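Putative aliphatic sulfonates-binding protein (Escherichia coli, PDB 2X26) probably serves as the periplasmic solute-binding component of an ABC-type transport system that takes up aliphatic sulfonates. Local coordinates at residues L24-Y29 against I34-F39; S186-A191 against A207-A212; I14-A19 against L56-D61; E3-G8 against R192-K197; E211-T216 against P246-K251. One frame throughout, in Å; residues are numbered along the deposited sequence.

Four of the five contacts reach one mixed sheet, ordered 33-38, 4-9, 56-59, 186-191, 74-80, the arrangement of a type II periplasmic binding protein lobe. Contacts 2 and 3 lie closest, with centres about 6 Å apart, on neighbouring strands 186-191 and 56-59. Contact 1 uses edge strand 33-38, and contact 4 the adjacent strand 4-9. Contact 5 shares helix 199-218 with contact 2 but joins it to a loop; its centre lies about 22 Å from that of contact 4. Along the chain, contacts 1 and 3 fall between the segments of contact 4. Only contact 4 pairs an early segment with one beyond the second sheet; 1 and 3 join early segments, 2 and 5 late ones.

Contact 1: residues L24-Y29 against I34-F39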
# COMPACT_ATOMS: atom_id res chain seq x y z
N LEU A 24 -11.78 -12.62 10.66
CA LEU A 24 -13.04 -12.12 10.10
C LEU A 24 -13.45 -12.79 8.80
O LEU A 24 -14.62 -13.13 8.63
CB LEU A 24 -12.98 -10.61 9.90
CG LEU A 24 -12.74 -9.75 11.15
CD1 LEU A 24 -12.66 -8.32 10.68
CD2 LEU A 24 -13.87 -9.98 12.22
N LEU A 25 -12.48 -13.03 7.90
CA LEU A 25 -12.81 -13.66 6.61
C LEU A 25 -13.16 -15.12 6.78
O LEU A 25 -14.06 -15.62 6.13
CB LEU A 25 -11.65 -13.53 5.62
CG LEU A 25 -11.38 -12.14 5.07
CD1 LEU A 25 -10.31 -12.20 4.01
CD2 LEU A 25 -12.62 -11.44 4.50
N GLU A 26 -12.44 -15.80 7.65
CA GLU A 26 -12.73 -17.21 7.89
C GLU A 26 -14.16 -17.36 8.41
O GLU A 26 -14.87 -18.27 7.99
CB GLU A 26 -11.71 -17.82 8.85
CG GLU A 26 -10.29 -17.98 8.26
CD GLU A 26 -9.43 -16.75 8.37
OE1 GLU A 26 -9.91 -15.69 8.81
OE2 GLU A 26 -8.23 -16.85 8.01
N LYS A 27 -14.58 -16.45 9.29
CA LYS A 27 -15.90 -16.52 9.86
C LYS A 27 -16.96 -16.05 8.86
O LYS A 27 -18.04 -16.65 8.78
CB LYS A 27 -15.97 -15.69 11.12
CG LYS A 27 -15.14 -16.25 12.26
CD LYS A 27 -15.35 -15.43 13.53
CE LYS A 27 -14.59 -14.11 13.52
NZ LYS A 27 -15.21 -13.01 14.37
N ARG A 28 -16.64 -15.00 8.05
CA ARG A 28 -17.66 -14.50 7.11
C ARG A 28 -17.91 -15.35 5.90
O ARG A 28 -19.03 -15.38 5.40
CB ARG A 28 -17.37 -13.11 6.63
CG ARG A 28 -17.51 -12.18 7.72
CD ARG A 28 -17.36 -10.80 7.26
NE ARG A 28 -17.36 -10.00 8.45
CZ ARG A 28 -17.35 -8.68 8.43
NH1 ARG A 28 -17.33 -8.05 7.27
NH2 ARG A 28 -17.36 -8.02 9.58
N TYR A 29 -16.88 -16.03 5.44
CA TYR A 29 -16.91 -16.87 4.27
C TYR A 29 -16.47 -18.34 4.66
O TYR A 29 -15.39 -18.79 4.28
CB TYR A 29 -16.01 -16.27 3.21
CG TYR A 29 -16.39 -14.84 2.88
CD1 TYR A 29 -17.48 -14.58 2.04
CD2 TYR A 29 -15.68 -13.76 3.40
CE1 TYR A 29 -17.86 -13.24 1.74
CE2 TYR A 29 -16.07 -12.42 3.11
CZ TYR A 29 -17.15 -12.19 2.25
OH TYR A 29 -17.56 -10.89 1.92
N ILE A 34 -9.62 -19.64 3.05
CA ILE A 34 -8.90 -18.38 3.16
C ILE A 34 -7.47 -18.73 3.54
O ILE A 34 -7.23 -19.50 4.49
CB ILE A 34 -9.49 -17.48 4.27
CG1 ILE A 34 -11.03 -17.25 4.09
CG2 ILE A 34 -8.72 -16.14 4.32
CD1 ILE A 34 -11.41 -16.63 2.70
N SER A 35 -6.50 -18.18 2.82
CA SER A 35 -5.08 -18.32 3.20
C SER A 35 -4.31 -16.98 3.09
O SER A 35 -4.67 -16.07 2.33
CB SER A 35 -4.36 -19.39 2.43
OG SER A 35 -4.34 -19.12 1.05
N TRP A 36 -3.28 -16.87 3.89
CA TRP A 36 -2.61 -15.59 4.10
C TRP A 36 -1.13 -15.83 3.80
O TRP A 36 -0.56 -16.81 4.28
CB TRP A 36 -2.78 -15.21 5.59
CG TRP A 36 -4.17 -14.91 5.98
CD1 TRP A 36 -5.09 -15.79 6.51
CD2 TRP A 36 -4.86 -13.66 5.81
NE1 TRP A 36 -6.28 -15.12 6.74
CE2 TRP A 36 -6.15 -13.83 6.29
CE3 TRP A 36 -4.49 -12.42 5.32
CZ2 TRP A 36 -7.10 -12.78 6.30
CZ3 TRP A 36 -5.42 -11.36 5.32
CH2 TRP A 36 -6.71 -11.56 5.83
N VAL A 37 -0.52 -14.97 3.00
CA VAL A 37 0.87 -15.08 2.66
C VAL A 37 1.51 -13.73 2.90
O VAL A 37 1.20 -12.74 2.20
CB VAL A 37 1.07 -15.47 1.16
CG1 VAL A 37 2.53 -15.69 0.90
CG2 VAL A 37 0.27 -16.72 0.88
N GLU A 38 2.44 -13.70 3.85
CA GLU A 38 3.14 -12.46 4.15
C GLU A 38 4.32 -12.26 3.20
O GLU A 38 5.13 -13.18 3.01
CB GLU A 38 3.66 -12.49 5.60
CG GLU A 38 4.21 -11.15 6.03
CD GLU A 38 4.92 -11.26 7.35
OE1 GLU A 38 6.10 -11.63 7.34
OE2 GLU A 38 4.29 -10.97 8.38
N PHE A 39 4.39 -11.08 2.61
CA PHE A 39 5.52 -10.71 1.76
C PHE A 39 6.39 -9.61 2.37
O PHE A 39 5.86 -8.75 3.10
CB PHE A 39 4.98 -10.22 0.41
CG PHE A 39 4.44 -11.35 -0.43
CD1 PHE A 39 5.27 -12.05 -1.28
CD2 PHE A 39 3.10 -11.73 -0.31
CE1 PHE A 39 4.77 -13.17 -2.04
CE2 PHE A 39 2.57 -12.79 -1.04
CZ PHE A 39 3.42 -13.53 -1.89
O HOH W 1 -7.22 -19.21 7.08
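Ile34 packs its branched side chain against helix 24-28, with CG1 lying 4.1 Å from Leu25 CB. Its CG2 branch, anti to the backbone N, faces the carboxylate of Glu26 and comes 3.8 Å from OE2. Glu26 does not start toward the strand: a bend at chi2 (85°) swings its end across. There OE2 accepts a hydrogen bond from Trp36 NE1 at 2.9 Å, with an N-H...O angle of 158°. The acceptor lies almost in the indole plane and is met on its syn side, 23° out of the carboxylate plane. A water donates both to Glu26 OE2 (2.7 Å) and to Ile34 O (2.6 Å), so the same oxygen is gripped twice. Leu25 CD1 adds an apolar touch 4.0 Å from Trp36 CZ2. Putting an alanine at Trp36 would remove the indole N-H and is likely to leave Glu26 OE2 short of one donor and a gap beside Leu25 CD1. Helix 24-28 closes the beta-alpha-beta crossover from strand 4-9 and runs nearly antiparallel to edge strand 33-38, axes 9.0 Å apart. Leu25 continues onto Ile7 of strand 4-9 and Phe209 of helix 199-218, while Trp36 touches Met16 of helix 14-21.

Contact 2: residues S186-A191 against A207-A212; sequences SFYLAA and ATFSEA
This is a buried aromatic contact between an inner strand and a helix that covers the sheet: Tyr188 of strand 186-191 meets Phe209 of helix 199-218. The backbones stay well apart, with Tyr188 CA 10.4 Å from Phe209 CA, and the two rings bridge that distance. Their planes are inclined by just 21°, yet the centroids are 5.7 Å apart, so the rings are slid past one another and hardly overlap. The touch is therefore made by rim carbons: Tyr188 CE2 lies 3.6 Å from Phe209 CD2 and 4.0 Å from Phe209 CE2. In both residues CG sits beside the backbone N, anti to the carbonyl carbon (chi1 -69° in Tyr188, -61° in Phe209), which sends each ring out toward the other. In the type II binding-protein fold, strand 186-191 is the one that returns from the second lobe and inserts antiparallel between its neighbours, here 56-59 and 74-80. Met16 of helix 14-21 and Ile250 of a loop touch both side chains. The hydroxyl of Tyr188 reaches past the apolar patch to hydrogen-bond Glu80 OE2, and a glycerol, probably from the crystallisation liquor, lies about 4 Å from the tyrosine side chain.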
# COMPACT_ATOMS: atom_id res chain seq x y z
N SER A 186 -3.05 4.00 -1.04
CA SER A 186 -2.50 2.65 -1.26
C SER A 186 -3.57 1.80 -1.88
O SER A 186 -4.77 2.16 -1.86
CB SER A 186 -2.00 2.01 0.03
OG SER A 186 -3.00 2.08 1.03
N PHE A 187 -3.16 0.69 -2.45
CA PHE A 187 -4.09 -0.07 -3.31
C PHE A 187 -4.28 -1.53 -2.96
O PHE A 187 -3.46 -2.14 -2.25
CB PHE A 187 -3.62 -0.03 -4.75
CG PHE A 187 -3.71 1.34 -5.38
CD1 PHE A 187 -4.95 1.87 -5.77
CD2 PHE A 187 -2.56 2.07 -5.55
CE1 PHE A 187 -5.03 3.15 -6.42
CE2 PHE A 187 -2.60 3.37 -6.16
CZ PHE A 187 -3.85 3.91 -6.59
N TYR A 188 -5.41 -2.07 -3.43
CA TYR A 188 -5.64 -3.51 -3.42
C TYR A 188 -5.68 -3.89 -4.88
O TYR A 188 -6.30 -3.17 -5.66
CB TYR A 188 -6.98 -3.84 -2.77
CG TYR A 188 -6.89 -3.55 -1.31
CD1 TYR A 188 -7.12 -2.26 -0.83
CD2 TYR A 188 -6.50 -4.55 -0.42
CE1 TYR A 188 -7.00 -2.00 0.54
CE2 TYR A 188 -6.38 -4.30 0.95
CZ TYR A 188 -6.63 -3.01 1.40
OH TYR A 188 -6.50 -2.75 2.76
N LEU A 189 -4.95 -4.96 -5.22
CA LEU A 189 -4.90 -5.45 -6.59
C LEU A 189 -5.29 -6.92 -6.70
O LEU A 189 -5.11 -7.72 -5.77
CB LEU A 189 -3.49 -5.24 -7.18
CG LEU A 189 -3.15 -3.72 -7.36
CD1 LEU A 189 -2.31 -3.31 -6.17
CD2 LEU A 189 -2.48 -3.48 -8.67
N ALA A 190 -5.80 -7.28 -7.88
CA ALA A 190 -6.11 -8.67 -8.20
C ALA A 190 -5.86 -8.90 -9.66
O ALA A 190 -5.74 -7.97 -10.40
CB ALA A 190 -7.57 -8.97 -7.91
N ALA A 191 -5.79 -10.17 -10.08
CA ALA A 191 -5.86 -10.46 -11.51
C ALA A 191 -7.26 -10.18 -12.05
O ALA A 191 -8.28 -10.40 -11.37
CB ALA A 191 -5.47 -11.92 -11.75
N ALA A 207 -14.57 -4.65 2.08
CA ALA A 207 -15.38 -3.99 3.10
C ALA A 207 -15.00 -4.52 4.47
O ALA A 207 -14.91 -3.74 5.44
CB ALA A 207 -16.87 -4.23 2.80
N THR A 208 -14.70 -5.84 4.53
CA THR A 208 -14.20 -6.49 5.74
C THR A 208 -12.84 -5.92 6.18
O THR A 208 -12.64 -5.67 7.35
CB THR A 208 -14.06 -8.00 5.54
OG1 THR A 208 -15.33 -8.56 5.23
CG2 THR A 208 -13.62 -8.66 6.83
N PHE A 209 -11.91 -5.69 5.24
CA PHE A 209 -10.62 -5.07 5.63
C PHE A 209 -10.83 -3.67 6.16
O PHE A 209 -10.12 -3.22 7.06
CB PHE A 209 -9.65 -4.96 4.45
CG PHE A 209 -9.26 -6.29 3.84
CD1 PHE A 209 -9.15 -7.44 4.61
CD2 PHE A 209 -8.93 -6.35 2.49
CE1 PHE A 209 -8.76 -8.66 4.01
CE2 PHE A 209 -8.48 -7.53 1.88
CZ PHE A 209 -8.43 -8.70 2.63
N SER A 210 -11.77 -2.95 5.58
CA SER A 210 -12.03 -1.57 6.08
C SER A 210 -12.63 -1.62 7.51
O SER A 210 -12.27 -0.78 8.36
CB SER A 210 -12.93 -0.80 5.09
OG SER A 210 -13.15 0.51 5.59
N GLU A 211 -13.54 -2.56 7.79
CA GLU A 211 -14.06 -2.76 9.16
C GLU A 211 -12.93 -3.12 10.13
O GLU A 211 -12.89 -2.69 11.28
CB GLU A 211 -15.09 -3.88 9.22
CG GLU A 211 -16.39 -3.61 8.52
CD GLU A 211 -17.30 -4.83 8.57
OE1 GLU A 211 -17.52 -5.38 9.68
OE2 GLU A 211 -17.76 -5.27 7.50
N ALA A 212 -12.03 -3.96 9.65
CA ALA A 212 -10.91 -4.40 10.46
C ALA A 212 -9.97 -3.24 10.75
O ALA A 212 -9.51 -3.10 11.90
CB ALA A 212 -10.15 -5.58 9.76

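Contact 3: residues I14-A19 against L56-D61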
# COMPACT_ATOMS: atom_id res chain seq x y z
N ILE A 14 -2.61 -2.74 7.28
CA ILE A 14 -3.33 -2.79 8.58
C ILE A 14 -4.67 -3.46 8.51
O ILE A 14 -4.95 -4.29 9.36
CB ILE A 14 -3.46 -1.38 9.15
CG1 ILE A 14 -2.07 -0.78 9.37
CG2 ILE A 14 -4.32 -1.40 10.44
CD1 ILE A 14 -1.01 -1.72 10.16
N GLY A 15 -5.46 -3.13 7.49
CA GLY A 15 -6.80 -3.75 7.31
C GLY A 15 -6.65 -5.28 7.22
O GLY A 15 -7.36 -6.06 7.92
N MET A 16 -5.71 -5.73 6.37
CA MET A 16 -5.47 -7.15 6.21
C MET A 16 -5.00 -7.80 7.51
O MET A 16 -5.54 -8.85 7.90
CB MET A 16 -4.47 -7.42 5.09
CG MET A 16 -5.12 -7.21 3.73
SD MET A 16 -3.89 -7.68 2.49
CE MET A 16 -4.91 -7.68 1.06
N VAL A 17 -4.05 -7.19 8.18
CA VAL A 17 -3.43 -7.81 9.38
C VAL A 17 -4.47 -7.93 10.50
O VAL A 17 -4.56 -8.99 11.15
CB VAL A 17 -2.19 -7.00 9.84
CG1 VAL A 17 -1.69 -7.41 11.25
CG2 VAL A 17 -1.04 -7.23 8.82
N LEU A 18 -5.26 -6.87 10.72
CA LEU A 18 -6.32 -6.94 11.73
C LEU A 18 -7.41 -7.93 11.32
O LEU A 18 -7.87 -8.70 12.15
CB LEU A 18 -6.91 -5.57 12.07
CG LEU A 18 -6.15 -4.99 13.26
CD1 LEU A 18 -4.84 -4.39 12.81
CD2 LEU A 18 -7.00 -3.98 14.00
N ALA A 19 -7.80 -7.94 10.03
CA ALA A 19 -8.79 -8.94 9.59
C ALA A 19 -8.29 -10.37 9.85
O ALA A 19 -9.07 -11.25 10.26
CB ALA A 19 -9.12 -8.79 8.08
N LEU A 56 -5.23 -11.82 -4.29
CA LEU A 56 -5.54 -10.45 -3.89
C LEU A 56 -4.36 -9.97 -3.10
O LEU A 56 -3.85 -10.73 -2.25
CB LEU A 56 -6.81 -10.44 -3.00
CG LEU A 56 -7.27 -9.11 -2.42
CD1 LEU A 56 -7.73 -8.21 -3.58
CD2 LEU A 56 -8.43 -9.35 -1.45
N GLY A 57 -3.95 -8.71 -3.32
CA GLY A 57 -2.80 -8.18 -2.59
C GLY A 57 -2.92 -6.70 -2.25
O GLY A 57 -3.68 -5.98 -2.89
N SER A 58 -2.21 -6.30 -1.19
CA SER A 58 -2.16 -4.92 -0.75
C SER A 58 -0.74 -4.35 -0.99
O SER A 58 0.27 -4.97 -0.62
CB SER A 58 -2.42 -4.96 0.76
OG SER A 58 -1.82 -3.85 1.38
N THR A 59 -0.64 -3.19 -1.62
CA THR A 59 0.66 -2.52 -1.84
C THR A 59 0.41 -1.02 -1.91
O THR A 59 -0.73 -0.57 -1.99
CB THR A 59 1.48 -2.92 -3.14
OG1 THR A 59 1.00 -2.17 -4.25
CG2 THR A 59 1.47 -4.42 -3.50
N GLY A 60 1.49 -0.26 -1.86
CA GLY A 60 1.44 1.19 -2.03
C GLY A 60 1.21 1.55 -3.48
O GLY A 60 0.99 0.68 -4.32
N ASP A 61 1.30 2.84 -3.78
CA ASP A 61 1.03 3.30 -5.14
C ASP A 61 2.18 3.00 -6.14
O ASP A 61 1.95 2.92 -7.38
CB ASP A 61 0.64 4.78 -5.15
CG ASP A 61 1.64 5.70 -4.46
OD1 ASP A 61 2.20 5.32 -3.40
OD2 ASP A 61 1.84 6.85 -4.98
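Met16 lays its thioether over CB of Ser58, with SD 3.5 Å and the methyl CE 3.7 Å from that carbon. The residue belongs to helix 14-21, which follows strand 4-9 and forms part of the beta-alpha-beta crossover to strand 33-38 in this type II binding-protein lobe; Ser58 lies on strand 56-59, the parallel neighbour of 4-9 on the other side from 33-38. Helix and strand axes approach to 9.7 Å and make an angle of 127° between their directions. Beyond CG the chain of Met16 is extended, with chi2 -176° and chi3 169°, and this straight shape carries SD and CE onto the strand. At Gly57 the touch is to the backbone: Met16 CE comes 4.0 Å from Gly57 C. Packing on the strand is entirely through van der Waals contact, for the polar end of Ser58 is engaged differently: its OG hydrogen-bonds Ser13 OG, just ahead of the helix. A glycerol, probably from the crystallisation liquor, lies about 4 Å from the Ser58 side chain; such molecules often mark pockets. The methionine is flanked by Ile7 of strand 4-9, Phe209 of helix 199-218 and Tyr188 of strand 186-191, so its sulfur end sits in the buried layer beneath the helices. At the start of the strand, the same methyl CE makes its more distant approach to Leu56, 4.4 Å from CG.

Contact 4: residues E3-G8 against R192-K197; sequences EALRIG and RPYAEK
Tyr194 reaches from the short helix 192-197 to strand 4-9 and places its hydroxyl between the backbone of Ala4 and the side chain of Leu5. The close part of the contact is small and centred on that oxygen. OH donates to Ala4 O at 2.9 Å; the C=O...donor angle is 132° and the donor is tilted 16° from the carbonyl plane. Seen from the ring, Ala4 O lies at the edge, near the ring plane. Leu5 closes in beside the bond, its CD1 3.5 Å from Tyr194 OH and 4.1 Å from Tyr194 CZ, and the two side chains cross at about a right angle. With CG anti to the backbone N (chi1 -171°), the tyrosine extends from the helix across a CA-to-CA separation of 9.8 Å between Leu5 and Tyr194. The remainder is loose. The side chains of Glu3 and Lys197 are exposed and stay well clear of the opposing segment; Ala4, partly exposed, contributes through its carbonyl, while its CB makes no contact. A phenylalanine in place of Tyr194 would lack the hydroxyl and is likely to leave Ala4 O without this donor and the ring less firmly fixed against the strand. Leu5 and Tyr194 both pack on Phe201 of helix 199-218, and Tyr194 also touches Pro2. The arrangement joins the first strand of a type II binding-protein lobe to the helix directly following the antiparallel strand 186-191, with which the chain re-enters this lobe.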
# COMPACT_ATOMS: atom_id res chain seq x y z
N GLU A 3 -13.86 -20.91 -4.39
CA GLU A 3 -13.31 -22.04 -3.63
C GLU A 3 -12.19 -21.60 -2.67
O GLU A 3 -12.05 -22.14 -1.56
CB GLU A 3 -12.79 -23.11 -4.58
CG GLU A 3 -12.58 -24.45 -3.91
CD GLU A 3 -12.50 -25.56 -4.91
OE1 GLU A 3 -13.10 -25.42 -6.00
OE2 GLU A 3 -11.84 -26.58 -4.60
N ALA A 4 -11.42 -20.61 -3.09
CA ALA A 4 -10.29 -20.14 -2.30
C ALA A 4 -9.98 -18.67 -2.56
O ALA A 4 -10.27 -18.12 -3.65
CB ALA A 4 -9.06 -20.95 -2.59
N LEU A 5 -9.40 -18.07 -1.53
CA LEU A 5 -8.93 -16.72 -1.58
C LEU A 5 -7.58 -16.76 -0.88
O LEU A 5 -7.49 -16.92 0.35
CB LEU A 5 -9.89 -15.78 -0.87
CG LEU A 5 -9.26 -14.40 -0.65
CD1 LEU A 5 -8.83 -13.70 -1.96
CD2 LEU A 5 -10.22 -13.50 0.16
N ARG A 6 -6.55 -16.55 -1.69
CA ARG A 6 -5.13 -16.50 -1.21
C ARG A 6 -4.68 -15.05 -1.19
O ARG A 6 -4.65 -14.39 -2.22
CB ARG A 6 -4.20 -17.34 -2.11
CG ARG A 6 -4.71 -18.78 -2.20
CD ARG A 6 -4.10 -19.49 -3.38
NE ARG A 6 -4.57 -18.94 -4.64
CZ ARG A 6 -4.05 -19.33 -5.81
NH1 ARG A 6 -3.05 -20.21 -5.84
NH2 ARG A 6 -4.48 -18.77 -6.93
N ILE A 7 -4.36 -14.58 0.01
CA ILE A 7 -4.17 -13.13 0.22
C ILE A 7 -2.71 -12.81 0.45
O ILE A 7 -2.07 -13.36 1.36
CB ILE A 7 -4.99 -12.63 1.43
CG1 ILE A 7 -6.47 -13.01 1.25
CG2 ILE A 7 -4.73 -11.14 1.63
CD1 ILE A 7 -7.34 -12.87 2.49
N GLY A 8 -2.17 -11.91 -0.36
CA GLY A 8 -0.81 -11.37 -0.11
C GLY A 8 -0.90 -10.13 0.74
O GLY A 8 -1.60 -9.18 0.39
N ARG A 192 -7.32 -9.64 -13.28
CA ARG A 192 -8.61 -9.26 -13.82
C ARG A 192 -9.64 -10.40 -13.87
O ARG A 192 -10.80 -10.20 -13.52
CB ARG A 192 -8.47 -8.52 -15.13
CG ARG A 192 -9.79 -7.97 -15.68
CD ARG A 192 -9.61 -7.52 -17.12
NE ARG A 192 -8.40 -6.73 -17.28
CZ ARG A 192 -8.37 -5.40 -17.21
NH1 ARG A 192 -9.51 -4.73 -16.96
NH2 ARG A 192 -7.20 -4.75 -17.33
N PRO A 193 -9.23 -11.61 -14.26
CA PRO A 193 -10.26 -12.65 -14.35
C PRO A 193 -10.83 -12.98 -12.99
O PRO A 193 -12.04 -13.27 -12.89
CB PRO A 193 -9.47 -13.85 -14.91
CG PRO A 193 -8.41 -13.26 -15.68
CD PRO A 193 -7.96 -12.07 -14.85
N TYR A 194 -10.02 -12.91 -11.93
CA TYR A 194 -10.52 -13.23 -10.59
C TYR A 194 -11.47 -12.16 -10.11
O TYR A 194 -12.46 -12.48 -9.48
CB TYR A 194 -9.38 -13.32 -9.56
CG TYR A 194 -9.74 -13.85 -8.18
CD1 TYR A 194 -9.72 -15.22 -7.92
CD2 TYR A 194 -10.09 -12.98 -7.14
CE1 TYR A 194 -10.03 -15.74 -6.65
CE2 TYR A 194 -10.44 -13.50 -5.85
CZ TYR A 194 -10.39 -14.87 -5.61
OH TYR A 194 -10.68 -15.38 -4.35
N ALA A 195 -11.15 -10.90 -10.40
CA ALA A 195 -12.01 -9.80 -9.99
C ALA A 195 -13.36 -9.90 -10.75
O ALA A 195 -14.42 -9.70 -10.14
CB ALA A 195 -11.33 -8.49 -10.28
N GLU A 196 -13.30 -10.20 -12.05
CA GLU A 196 -14.52 -10.26 -12.86
C GLU A 196 -15.43 -11.43 -12.49
O GLU A 196 -16.66 -11.29 -12.50
CB GLU A 196 -14.19 -10.22 -14.35
CG GLU A 196 -13.66 -8.84 -14.79
CD GLU A 196 -14.79 -7.84 -14.97
OE1 GLU A 196 -15.93 -8.27 -15.28
OE2 GLU A 196 -14.54 -6.62 -14.83
N LYS A 197 -14.82 -12.56 -12.14
CA LYS A 197 -15.53 -13.76 -11.74
C LYS A 197 -16.10 -13.64 -10.34
O LYS A 197 -17.11 -14.28 -10.03
CB LYS A 197 -14.55 -14.94 -11.73
CG LYS A 197 -15.23 -16.23 -11.34
CD LYS A 197 -14.50 -17.45 -11.84
CE LYS A 197 -15.54 -18.52 -12.22
NZ LYS A 197 -14.90 -19.83 -12.57

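Contact 5: residues E211-T216 against P246-K251; sequences EADALT and PPTTIK
The polar link between these segments runs from Thr248 to Asp213. Thr248 OG1 donates to Asp213 OD2 at 2.9 Å, a weak hydrogen bond by its geometry. OD2 also forms a salt bridge with Arg245, the stronger partner, which would favour a charged carboxylate. A water completes a second route: it donates to Asp213 OD1 at 2.7 Å and accepts from Thr248 N at 3.0 Å, so both oxygens of the acid face the loop by separate means. In the type II binding-protein lobe, this ties helix 199-218 to the irregular stretch between helices 235-243 and 255-270, a stretch whose Lys251 bonds through its backbone to Val79 on strand 74-80. Van der Waals contact accompanies the polar one. The side chains cross at about a right angle, with Thr248 CB 3.4 Å from Asp213 CG and the methyl CG2 4.0 Å from Asp213 CB. CG of Asp213 is anti to the backbone N (chi1 -165°), which turns the carboxylate out toward the loop. Within the helix, Asp213 O accepts twice, from Thr216 N and from Thr216 OG1; the latter, at 2.8 Å, approaches nearly in line with the carbonyl (165°).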
# COMPACT_ATOMS: atom_id res chain seq x y z
N GLU A 211 -13.54 -2.56 7.79
CA GLU A 211 -14.06 -2.76 9.16
C GLU A 211 -12.93 -3.12 10.13
O GLU A 211 -12.89 -2.69 11.28
CB GLU A 211 -15.09 -3.88 9.22
CG GLU A 211 -16.39 -3.61 8.52
CD GLU A 211 -17.30 -4.83 8.57
OE1 GLU A 211 -17.52 -5.38 9.68
OE2 GLU A 211 -17.76 -5.27 7.50
N ALA A 212 -12.03 -3.96 9.65
CA ALA A 212 -10.91 -4.40 10.46
C ALA A 212 -9.97 -3.24 10.75
O ALA A 212 -9.51 -3.10 11.90
CB ALA A 212 -10.15 -5.58 9.76
N ASP A 213 -9.71 -2.37 9.77
CA ASP A 213 -8.84 -1.21 9.99
C ASP A 213 -9.46 -0.32 11.08
O ASP A 213 -8.74 0.18 11.95
CB ASP A 213 -8.63 -0.43 8.68
CG ASP A 213 -7.47 0.54 8.75
OD1 ASP A 213 -7.43 1.41 9.66
OD2 ASP A 213 -6.61 0.50 7.86
N ALA A 214 -10.79 -0.21 11.09
CA ALA A 214 -11.48 0.65 12.08
C ALA A 214 -11.28 0.18 13.55
O ALA A 214 -11.45 0.98 14.51
CB ALA A 214 -12.89 0.71 11.77
N LEU A 215 -10.96 -1.10 13.72
CA LEU A 215 -10.63 -1.61 15.05
C LEU A 215 -9.45 -0.89 15.63
O LEU A 215 -9.33 -0.84 16.85
CB LEU A 215 -10.37 -3.14 15.02
CG LEU A 215 -11.57 -3.97 14.54
CD1 LEU A 215 -11.15 -5.45 14.41
CD2 LEU A 215 -12.83 -3.85 15.44
N THR A 216 -8.54 -0.36 14.79
CA THR A 216 -7.40 0.40 15.32
C THR A 216 -7.87 1.66 16.05
O THR A 216 -7.13 2.20 16.87
CB THR A 216 -6.34 0.81 14.27
OG1 THR A 216 -6.91 1.75 13.35
CG2 THR A 216 -5.79 -0.41 13.56
N PRO A 246 -4.74 8.54 8.64
CA PRO A 246 -6.09 9.08 8.64
C PRO A 246 -7.11 7.94 8.86
O PRO A 246 -6.74 6.77 8.77
CB PRO A 246 -6.24 9.62 7.19
CG PRO A 246 -5.47 8.68 6.40
CD PRO A 246 -4.24 8.32 7.26
N PRO A 247 -8.39 8.27 9.11
CA PRO A 247 -9.36 7.17 9.12
C PRO A 247 -9.34 6.46 7.76
O PRO A 247 -9.27 7.12 6.71
CB PRO A 247 -10.71 7.91 9.33
CG PRO A 247 -10.31 9.16 10.13
CD PRO A 247 -9.01 9.57 9.44
N THR A 248 -9.34 5.13 7.76
CA THR A 248 -9.21 4.40 6.53
C THR A 248 -10.58 4.16 5.93
O THR A 248 -11.56 3.93 6.65
CB THR A 248 -8.60 3.05 6.81
OG1 THR A 248 -7.23 3.28 7.13
CG2 THR A 248 -8.68 2.09 5.57
N THR A 249 -10.66 4.29 4.61
CA THR A 249 -11.80 3.84 3.85
C THR A 249 -11.19 2.97 2.74
O THR A 249 -10.05 3.15 2.39
CB THR A 249 -12.59 5.01 3.23
OG1 THR A 249 -11.72 5.83 2.42
CG2 THR A 249 -13.24 5.90 4.35
N ILE A 250 -11.92 1.99 2.25
CA ILE A 250 -11.53 1.31 1.00
C ILE A 250 -12.67 1.52 -0.01
O ILE A 250 -13.85 1.18 0.26
CB ILE A 250 -11.22 -0.16 1.19
CG1 ILE A 250 -10.08 -0.28 2.24
CG2 ILE A 250 -10.69 -0.73 -0.16
CD1 ILE A 250 -9.95 -1.62 2.89
N LYS A 251 -12.33 2.15 -1.12
CA LYS A 251 -13.31 2.55 -2.12
C LYS A 251 -12.91 2.11 -3.52
O LYS A 251 -11.75 1.91 -3.83
CB LYS A 251 -13.42 4.10 -2.12
CG LYS A 251 -13.82 4.71 -0.79
CD LYS A 251 -13.90 6.26 -0.95
CE LYS A 251 -14.28 6.96 0.35
NZ LYS A 251 -14.76 8.33 0.01
O HOH W 2 -9.25 3.33 10.14